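PDB 4QRK: hypothetical protein from Clostridium sporogenes ATCC 15579, which is of unknown function but has been proposed to act in cell adhesion, and adopts a right-handed beta-helix related to the C-terminal region of LiaF. Local coordinates for residues 155-160 with 214-219. Sequence-based numbering, arbitrary orientation.
Sequences VGEATV and AINIKQ
The amide of Asn-216 turns its N-H edge to Glu-157 and Thr-159, its plane set 54° from that of the Glu-157 carboxylate. Both N-H bonds of the amide are spent within its own plane: one runs to Glu-157 OE2, 2.9 Å from Asn-216 ND2, and the other to Thr-159 OG1, 3.2 Å from the same nitrogen. The carboxylate oxygen receives its donor on the anti side, with the amide nitrogen lying 33° out of the carboxylate plane. At the other end of the amide, OD1 accepts a hydrogen bond from Asn-180 ND2 on the neighbouring strand 179-180 of the sheet, so the group is gripped at both ends and its rotation should be well fixed. A chi1 of -58° sets CG of Asn-216 beside its own backbone N, and the turn at chi2 then brings ND2 within bonding distance of Glu-157 and Thr-159.

This is a parallel rung pair of a right-handed beta-helix, in which strands 134-138, 157-162, 215-219 and 179-180 lie side by side in one sheet, the C-terminal strand 215-219 slotting between 157-162 and the earlier 179-180. Residues 158 to 160 pair in order with 215 to 217. Ala-158 makes the first two bonds of the ladder, its N donating to Ala-214 O at 3.0 Å and its O accepting from Asn-216 N at 2.8 Å. Val-160 continues it, giving its N-H to Asn-216 O and taking that of Lys-218.

The sheet separates two environments. Beside the polar cluster, Thr-159 CG2 touches the aliphatic chain of Lys-218 at CD (4.1 Å). On the opposite face Ala-158, Val-160, Ile-215 and Ile-217 turn inward; Val-160 CB approaches Ile-217 CG2 at 4.5 Å, and Ile-208 of strand 203-210 packs against Val-160 and both isoleucines. Where the chain rounds the corner at Gly-156, a water donates to Gly-156 O and Ala-214 O, bridging the coils.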
loop_
_atom_site.group_PDB
_atom_site.type_symbol
_atom_site.label_atom_id
_atom_site.label_comp_id
_atom_site.label_asym_id
_atom_site.label_seq_id
_atom_site.Cartn_x
_atom_site.Cartn_y
_atom_site.Cartn_z
ATOM N N VAL A 155 -5.514 12.532 8.029
ATOM C CA VAL A 155 -6.954 12.614 8.162
ATOM C C VAL A 155 -7.565 11.619 7.168
ATOM O O VAL A 155 -7.281 11.632 5.951
ATOM C CB VAL A 155 -7.481 14.058 7.868
ATOM C CG1 VAL A 155 -9.013 14.084 7.824
ATOM C CG2 VAL A 155 -6.962 15.020 8.891
ATOM N N GLY A 156 -8.427 10.755 7.666
ATOM C CA GLY A 156 -9.096 9.813 6.798
ATOM C C GLY A 156 -9.211 8.458 7.447
ATOM O O GLY A 156 -8.850 8.260 8.598
ATOM N N GLU A 157 -9.696 7.516 6.667
ATOM C CA GLU A 157 -9.988 6.158 7.118
ATOM C C GLU A 157 -8.969 5.190 6.562
ATOM O O GLU A 157 -8.460 5.383 5.453
ATOM C CB GLU A 157 -11.371 5.767 6.553
ATOM C CG GLU A 157 -12.066 4.605 7.238
ATOM C CD GLU A 157 -13.603 4.612 7.015
ATOM O OE1 GLU A 157 -14.067 5.296 6.070
ATOM O OE2 GLU A 157 -14.339 3.944 7.787
ATOM N N ALA A 158 -8.690 4.137 7.324
ATOM C CA ALA A 158 -7.847 3.044 6.858
ATOM C C ALA A 158 -8.593 1.729 7.149
ATOM O O ALA A 158 -9.151 1.558 8.242
ATOM C CB ALA A 158 -6.505 3.085 7.574
ATOM N N THR A 159 -8.682 0.852 6.155
ATOM C CA THR A 159 -9.315 -0.459 6.310
ATOM C C THR A 159 -8.356 -1.514 5.852
ATOM O O THR A 159 -7.788 -1.416 4.744
ATOM C CB THR A 159 -10.566 -0.598 5.443
ATOM O OG1 THR A 159 -11.524 0.349 5.861
ATOM C CG2 THR A 159 -11.195 -2.013 5.578
ATOM N N VAL A 160 -8.126 -2.503 6.707
ATOM C CA VAL A 160 -7.167 -3.541 6.413
ATOM C C VAL A 160 -7.800 -4.921 6.596
ATOM O O VAL A 160 -8.422 -5.170 7.631
ATOM C CB VAL A 160 -5.951 -3.385 7.330
ATOM C CG1 VAL A 160 -4.848 -4.305 6.924
ATOM C CG2 VAL A 160 -5.447 -1.935 7.264
ATOM N N ALA A 214 -11.020 6.748 11.135
ATOM C CA ALA A 214 -11.338 5.423 11.649
ATOM C C ALA A 214 -10.297 4.420 11.174
ATOM O O ALA A 214 -9.744 4.546 10.078
ATOM C CB ALA A 214 -12.700 5.030 11.136
ATOM N N ILE A 215 -10.041 3.427 11.994
ATOM C CA ILE A 215 -9.257 2.299 11.613
ATOM C C ILE A 215 -10.138 1.069 11.691
ATOM O O ILE A 215 -10.657 0.722 12.768
ATOM C CB ILE A 215 -8.082 2.126 12.569
ATOM C CG1 ILE A 215 -7.152 3.315 12.454
ATOM C CG2 ILE A 215 -7.334 0.823 12.273
ATOM C CD1 ILE A 215 -6.098 3.364 13.568
ATOM N N ASN A 216 -10.303 0.411 10.550
ATOM C CA ASN A 216 -11.147 -0.771 10.459
ATOM C C ASN A 216 -10.302 -1.968 10.187
ATOM O O ASN A 216 -9.646 -2.023 9.163
ATOM C CB ASN A 216 -12.125 -0.605 9.318
ATOM C CG ASN A 216 -12.988 0.633 9.476
ATOM O OD1 ASN A 216 -13.670 0.792 10.466
ATOM N ND2 ASN A 216 -12.913 1.522 8.524
ATOM N N ILE A 217 -10.269 -2.912 11.114
ATOM C CA ILE A 217 -9.519 -4.134 10.865
ATOM C C ILE A 217 -10.433 -5.339 10.846
ATOM O O ILE A 217 -11.303 -5.489 11.706
ATOM C CB ILE A 217 -8.341 -4.339 11.882
ATOM C CG1 ILE A 217 -8.763 -4.120 13.303
ATOM C CG2 ILE A 217 -7.226 -3.343 11.607
ATOM C CD1 ILE A 217 -7.711 -4.591 14.275
ATOM N N LYS A 218 -10.199 -6.200 9.864
ATOM C CA LYS A 218 -11.125 -7.276 9.513
ATOM C C LYS A 218 -10.335 -8.533 9.153
ATOM O O LYS A 218 -9.257 -8.442 8.590
ATOM C CB LYS A 218 -11.974 -6.854 8.305
ATOM C CG LYS A 218 -12.982 -5.749 8.580
ATOM C CD LYS A 218 -13.360 -5.001 7.295
ATOM C CE LYS A 218 -14.687 -4.229 7.392
ATOM N NZ LYS A 218 -14.912 -3.577 8.718
ATOM N N GLN A 219 -10.886 -9.704 9.455
ATOM C CA GLN A 219 -10.275 -10.964 9.044
ATOM C C GLN A 219 -11.012 -11.457 7.827
ATOM O O GLN A 219 -12.222 -11.340 7.731
ATOM C CB GLN A 219 -10.345 -12.017 10.154
ATOM C CG GLN A 219 -9.616 -11.596 11.407
ATOM C CD GLN A 219 -9.402 -12.726 12.386
ATOM O OE1 GLN A 219 -9.957 -12.721 13.486
ATOM N NE2 GLN A 219 -8.556 -13.679 12.016
HETATM O O HOH W 1 -7.173 6.072 9.285
#